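Local coordinates for Epf (Streptococcus pyogenes, PDB 4ES8), which is a cell-surface adhesin that binds to cells through an N-terminal domain containing a carbohydrate-binding module, at residues 39-52 with 93-105. Residues are numbered along the deposited sequence; the frame is centred on the assembly and turned at random.
With ACT (acetate ion), chain D.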
loop_
_atom_site.group_PDB
_atom_site.type_symbol
_atom_site.label_atom_id
_atom_site.label_comp_id
_atom_site.label_asym_id
_atom_site.label_seq_id
_atom_site.Cartn_x
_atom_site.Cartn_y
_atom_site.Cartn_z
ATOM N N SER A 39 13.435 6.469 8.335
ATOM C CA SER A 39 13.378 6.158 9.774
ATOM C C SER A 39 12.009 5.546 10.124
ATOM O O SER A 39 11.044 5.714 9.365
ATOM C CB SER A 39 13.609 7.406 10.631
ATOM O OG SER A 39 12.608 8.373 10.340
ATOM N N SER A 40 11.953 4.819 11.257
ATOM C CA SER A 40 10.702 4.193 11.665
ATOM C C SER A 40 10.166 4.849 12.927
ATOM O O SER A 40 10.954 5.342 13.737
ATOM C CB SER A 40 10.903 2.696 11.901
ATOM O OG SER A 40 11.308 2.057 10.704
ATOM N N GLY A 41 8.834 4.851 13.073
ATOM C CA GLY A 41 8.171 5.386 14.258
ATOM C C GLY A 41 8.214 4.391 15.402
ATOM O O GLY A 41 8.287 3.168 15.197
ATOM N N ARG A 42 8.124 4.915 16.617
ATOM C CA ARG A 42 8.228 4.130 17.837
ATOM C C ARG A 42 7.281 4.790 18.838
ATOM O O ARG A 42 7.336 6.005 19.036
ATOM C CB ARG A 42 9.695 4.100 18.331
ATOM C CG ARG A 42 10.386 5.467 18.195
ATOM C CD ARG A 42 11.840 5.377 18.628
ATOM N NE ARG A 42 12.612 6.451 18.008
ATOM C CZ ARG A 42 13.080 7.511 18.663
ATOM N NH1 ARG A 42 12.794 7.685 19.957
ATOM N NH2 ARG A 42 13.781 8.438 18.019
ATOM N N PHE A 43 6.350 4.005 19.383
ATOM C CA PHE A 43 5.285 4.567 20.220
ATOM C C PHE A 43 4.952 3.662 21.375
ATOM O O PHE A 43 5.307 2.480 21.348
ATOM C CB PHE A 43 4.005 4.689 19.360
ATOM C CG PHE A 43 4.138 5.503 18.093
ATOM C CD1 PHE A 43 4.579 4.912 16.908
ATOM C CD2 PHE A 43 3.854 6.864 18.090
ATOM C CE1 PHE A 43 4.709 5.664 15.730
ATOM C CE2 PHE A 43 3.999 7.625 16.915
ATOM C CZ PHE A 43 4.426 7.021 15.742
ATOM N N PHE A 44 4.179 4.179 22.355
ATOM C CA PHE A 44 3.738 3.323 23.438
ATOM C C PHE A 44 2.395 3.779 23.930
ATOM O O PHE A 44 1.952 4.899 23.637
ATOM C CB PHE A 44 4.758 3.288 24.603
ATOM C CG PHE A 44 4.809 4.603 25.349
ATOM C CD1 PHE A 44 5.563 5.669 24.862
ATOM C CD2 PHE A 44 4.146 4.759 26.557
ATOM C CE1 PHE A 44 5.613 6.895 25.556
ATOM C CE2 PHE A 44 4.190 5.986 27.256
ATOM C CZ PHE A 44 4.929 7.038 26.748
ATOM N N SER A 45 1.755 2.905 24.701
ATOM C CA SER A 45 0.469 3.196 25.316
ATOM C C SER A 45 0.388 2.581 26.696
ATOM O O SER A 45 0.277 1.357 26.822
ATOM C CB SER A 45 -0.673 2.670 24.454
ATOM O OG SER A 45 -1.924 2.963 25.070
ATOM N N LYS A 46 0.482 3.407 27.744
ATOM C CA LYS A 46 0.331 2.867 29.099
ATOM C C LYS A 46 -1.122 2.454 29.287
ATOM O O LYS A 46 -2.051 3.182 28.887
ATOM C CB LYS A 46 0.743 3.912 30.138
ATOM C CG LYS A 46 2.256 4.113 30.167
ATOM C CD LYS A 46 2.716 5.083 31.251
ATOM C CE LYS A 46 2.702 4.425 32.615
ATOM N NZ LYS A 46 3.633 3.241 32.656
ATOM N N GLY A 47 -1.323 1.266 29.855
ATOM C CA GLY A 47 -2.673 0.716 29.989
ATOM C C GLY A 47 -3.179 0.032 28.724
ATOM O O GLY A 47 -4.310 -0.465 28.705
ATOM N N ALA A 48 -2.358 0.022 27.632
ATOM C CA ALA A 48 -2.687 -0.550 26.320
ATOM C C ALA A 48 -4.094 -0.075 25.866
ATOM O O ALA A 48 -5.050 -0.856 25.747
ATOM C CB ALA A 48 -2.582 -2.075 26.342
ATOM N N THR A 49 -4.212 1.249 25.670
ATOM C CA THR A 49 -5.467 1.843 25.223
ATOM C C THR A 49 -5.444 1.955 23.673
ATOM O O THR A 49 -4.528 1.474 23.005
ATOM C CB THR A 49 -5.665 3.222 25.894
ATOM O OG1 THR A 49 -4.712 4.137 25.345
ATOM C CG2 THR A 49 -5.528 3.176 27.454
ATOM N N ASP A 50 -6.430 2.634 23.117
ATOM C CA ASP A 50 -6.443 2.843 21.672
ATOM C C ASP A 50 -5.389 3.895 21.258
ATOM O O ASP A 50 -4.992 3.916 20.100
ATOM C CB ASP A 50 -7.856 3.353 21.301
ATOM C CG ASP A 50 -8.126 3.581 19.832
ATOM O OD1 ASP A 50 -7.736 2.723 19.020
ATOM O OD2 ASP A 50 -8.768 4.601 19.499
ATOM N N SER A 51 -4.949 4.758 22.212
ATOM C CA SER A 51 -4.084 5.897 21.930
ATOM C C SER A 51 -2.617 5.671 22.245
ATOM O O SER A 51 -2.265 5.183 23.327
ATOM C CB SER A 51 -4.576 7.110 22.705
ATOM O OG SER A 51 -5.900 7.411 22.308
ATOM N N TYR A 52 -1.766 6.081 21.295
ATOM C CA TYR A 52 -0.313 5.922 21.398
ATOM C C TYR A 52 0.399 7.246 21.220
ATOM O O TYR A 52 0.021 8.059 20.373
ATOM C CB TYR A 52 0.177 4.976 20.276
ATOM C CG TYR A 52 -0.148 3.522 20.534
ATOM C CD1 TYR A 52 -1.442 3.036 20.362
ATOM C CD2 TYR A 52 0.831 2.640 20.975
ATOM C CE1 TYR A 52 -1.754 1.697 20.621
ATOM C CE2 TYR A 52 0.538 1.304 21.230
ATOM C CZ TYR A 52 -0.764 0.841 21.079
ATOM O OH TYR A 52 -1.065 -0.483 21.319
ATOM N N THR A 93 8.121 -2.855 33.880
ATOM C CA THR A 93 6.940 -2.436 33.113
ATOM C C THR A 93 5.696 -2.473 33.983
ATOM O O THR A 93 5.495 -3.448 34.708
ATOM C CB THR A 93 6.726 -3.417 31.922
ATOM O OG1 THR A 93 7.830 -3.340 31.023
ATOM C CG2 THR A 93 5.447 -3.133 31.129
ATOM N N THR A 94 4.841 -1.438 33.889
ATOM C CA THR A 94 3.542 -1.445 34.542
ATOM C C THR A 94 2.552 -1.964 33.532
ATOM O O THR A 94 2.305 -1.302 32.523
ATOM C CB THR A 94 3.156 -0.053 35.069
ATOM O OG1 THR A 94 4.138 0.378 36.013
ATOM C CG2 THR A 94 1.740 -0.035 35.707
ATOM N N ALA A 95 1.978 -3.126 33.794
ATOM C CA ALA A 95 1.065 -3.738 32.852
ATOM C C ALA A 95 -0.391 -3.403 33.152
ATOM O O ALA A 95 -0.722 -3.178 34.324
ATOM C CB ALA A 95 1.272 -5.250 32.852
ATOM N N PRO A 96 -1.290 -3.410 32.138
ATOM C CA PRO A 96 -1.006 -3.630 30.702
ATOM C C PRO A 96 -0.229 -2.464 30.091
ATOM O O PRO A 96 -0.348 -1.312 30.530
ATOM C CB PRO A 96 -2.399 -3.777 30.056
ATOM C CG PRO A 96 -3.401 -3.784 31.202
ATOM C CD PRO A 96 -2.720 -3.120 32.363
ATOM N N TYR A 97 0.594 -2.786 29.092
ATOM C CA TYR A 97 1.455 -1.803 28.440
ATOM C C TYR A 97 1.735 -2.264 27.026
ATOM O O TYR A 97 1.937 -3.461 26.806
ATOM C CB TYR A 97 2.745 -1.680 29.244
ATOM C CG TYR A 97 3.788 -0.765 28.652
ATOM C CD1 TYR A 97 3.689 0.614 28.788
ATOM C CD2 TYR A 97 4.932 -1.281 28.044
ATOM C CE1 TYR A 97 4.681 1.461 28.296
ATOM C CE2 TYR A 97 5.905 -0.446 27.510
ATOM C CZ TYR A 97 5.780 0.927 27.648
ATOM O OH TYR A 97 6.757 1.771 27.176
ATOM N N SER A 98 1.769 -1.325 26.078
ATOM C CA SER A 98 2.001 -1.695 24.698
ATOM C C SER A 98 3.032 -0.818 24.018
ATOM O O SER A 98 3.012 0.401 24.207
ATOM C CB SER A 98 0.691 -1.625 23.906
ATOM O OG SER A 98 0.901 -1.757 22.507
ATOM N N VAL A 99 3.890 -1.445 23.191
ATOM C CA VAL A 99 4.843 -0.736 22.319
ATOM C C VAL A 99 4.390 -0.979 20.874
ATOM O O VAL A 99 4.047 -2.110 20.516
ATOM C CB VAL A 99 6.305 -1.207 22.539
ATOM C CG1 VAL A 99 7.244 -0.625 21.482
ATOM C CG2 VAL A 99 6.784 -0.853 23.943
ATOM N N ALA A 100 4.411 0.063 20.037
ATOM C CA ALA A 100 4.065 -0.090 18.627
ATOM C C ALA A 100 5.121 0.560 17.784
ATOM O O ALA A 100 5.641 1.626 18.152
ATOM C CB ALA A 100 2.715 0.529 18.332
ATOM N N PHE A 101 5.394 -0.043 16.631
ATOM C CA PHE A 101 6.278 0.544 15.635
ATOM C C PHE A 101 5.502 0.918 14.383
ATOM O O PHE A 101 4.525 0.252 14.029
ATOM C CB PHE A 101 7.382 -0.450 15.244
ATOM C CG PHE A 101 8.193 -0.901 16.437
ATOM C CD1 PHE A 101 8.960 0.003 17.160
ATOM C CD2 PHE A 101 8.212 -2.241 16.818
ATOM C CE1 PHE A 101 9.696 -0.411 18.271
ATOM C CE2 PHE A 101 8.953 -2.652 17.917
ATOM C CZ PHE A 101 9.710 -1.740 18.629
ATOM N N LYS A 102 5.953 1.958 13.677
ATOM C CA LYS A 102 5.409 2.268 12.368
ATOM C C LYS A 102 6.536 2.152 11.376
ATOM O O LYS A 102 7.553 2.857 11.500
ATOM C CB LYS A 102 4.763 3.673 12.313
ATOM C CG LYS A 102 3.349 3.680 12.870
ATOM C CD LYS A 102 2.678 5.049 12.642
ATOM C CE LYS A 102 1.187 4.942 12.747
ATOM N NZ LYS A 102 0.514 6.223 12.325
ATOM N N VAL A 103 6.388 1.246 10.415
ATOM C CA VAL A 103 7.359 1.101 9.323
ATOM C C VAL A 103 6.709 1.705 8.097
ATOM O O VAL A 103 5.628 1.275 7.653
ATOM C CB VAL A 103 7.798 -0.347 9.112
ATOM C CG1 VAL A 103 8.786 -0.409 7.949
ATOM C CG2 VAL A 103 8.463 -0.886 10.374
ATOM N N ASN A 104 7.307 2.800 7.620
ATOM C CA ASN A 104 6.715 3.582 6.553
ATOM C C ASN A 104 6.838 2.967 5.166
ATOM O O ASN A 104 7.764 2.197 4.897
ATOM C CB ASN A 104 7.342 4.973 6.501
ATOM C CG ASN A 104 6.809 5.912 7.558
ATOM O OD1 ASN A 104 5.918 5.579 8.355
ATOM N ND2 ASN A 104 7.372 7.117 7.600
ATOM N N THR A 105 5.877 3.292 4.318
ATOM C CA THR A 105 5.930 2.984 2.897
ATOM C C THR A 105 6.336 4.239 2.134
ATOM O O THR A 105 6.281 5.362 2.675
ATOM C CB THR A 105 4.553 2.501 2.363
ATOM O OG1 THR A 105 3.665 3.628 2.267
ATOM C CG2 THR A 105 3.913 1.410 3.262
HETATM C C ACT D . 14.235 10.850 20.664
HETATM O O ACT D . 14.285 10.907 19.416
HETATM O OXT ACT D . 13.670 9.980 21.348
HETATM C CH3 ACT D . 14.955 11.918 21.505
HETATM O O HOH W 1 10.172 3.255 8.343
HETATM O O HOH W 2 10.279 6.683 6.660
HETATM O O HOH W 3 1.582 1.114 31.767
HETATM O O HOH W 4 4.054 3.117 35.488
#
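Strands 41-46 and 97-105 run antiparallel, their axes 4.5 Å apart, and Gly41, Phe43 and Ser45 form hydrogen-bonded pairs with Lys102, Ala100 and Ser98. The central bond, Phe43 N to Ala100 O, is 2.8 Å long. Side chains alternate between the two faces of the sheet. Beside Gly41, where a CB would collide with the aromatic ring, Phe43 CE1 lies 3.7 Å from Lys102 CG; the lysine's methylene chain supplies apolar packing, while its extended shape carries NZ on to Ser135 O. Further along this face the Tyr52 ring reaches across Ser45, from the strand on the far side of 41-46, to strand 97-105. Tyr52 OH lies 2.6 Å from Ser98 OG, Tyr52 CE2 rests 3.7 Å from Ala100 CB, and Ser45 CB sits over the ring centre. With OG anti to the backbone N (chi1 170°), Ser98 meets the Tyr52 ring at its edge. On the other face Tyr97 slants across Phe44, with Tyr97 CE1 3.8 Å from Phe44 CD2. The Tyr97 ring also takes Lys46 CG at its edge. Phe101 continues this side onto Ile78, Ile85 and Ala87 of the second sheet. A type II turn, Ser45 to Ala48, ends the strand; glycine suits the positive phi of Gly47 (82°), and Ser45 O accepts Ala48 N and Ser98 N from opposite faces of its plane. The pairing thus joins a hairpin to a long strand of a beta-sandwich: apolar groups pack against the second sheet, the Ser98 hydroxyl links its strand to strand 186-194 through Ser192 O, and that of Tyr97 reaches across to Ser76 of the second sheet.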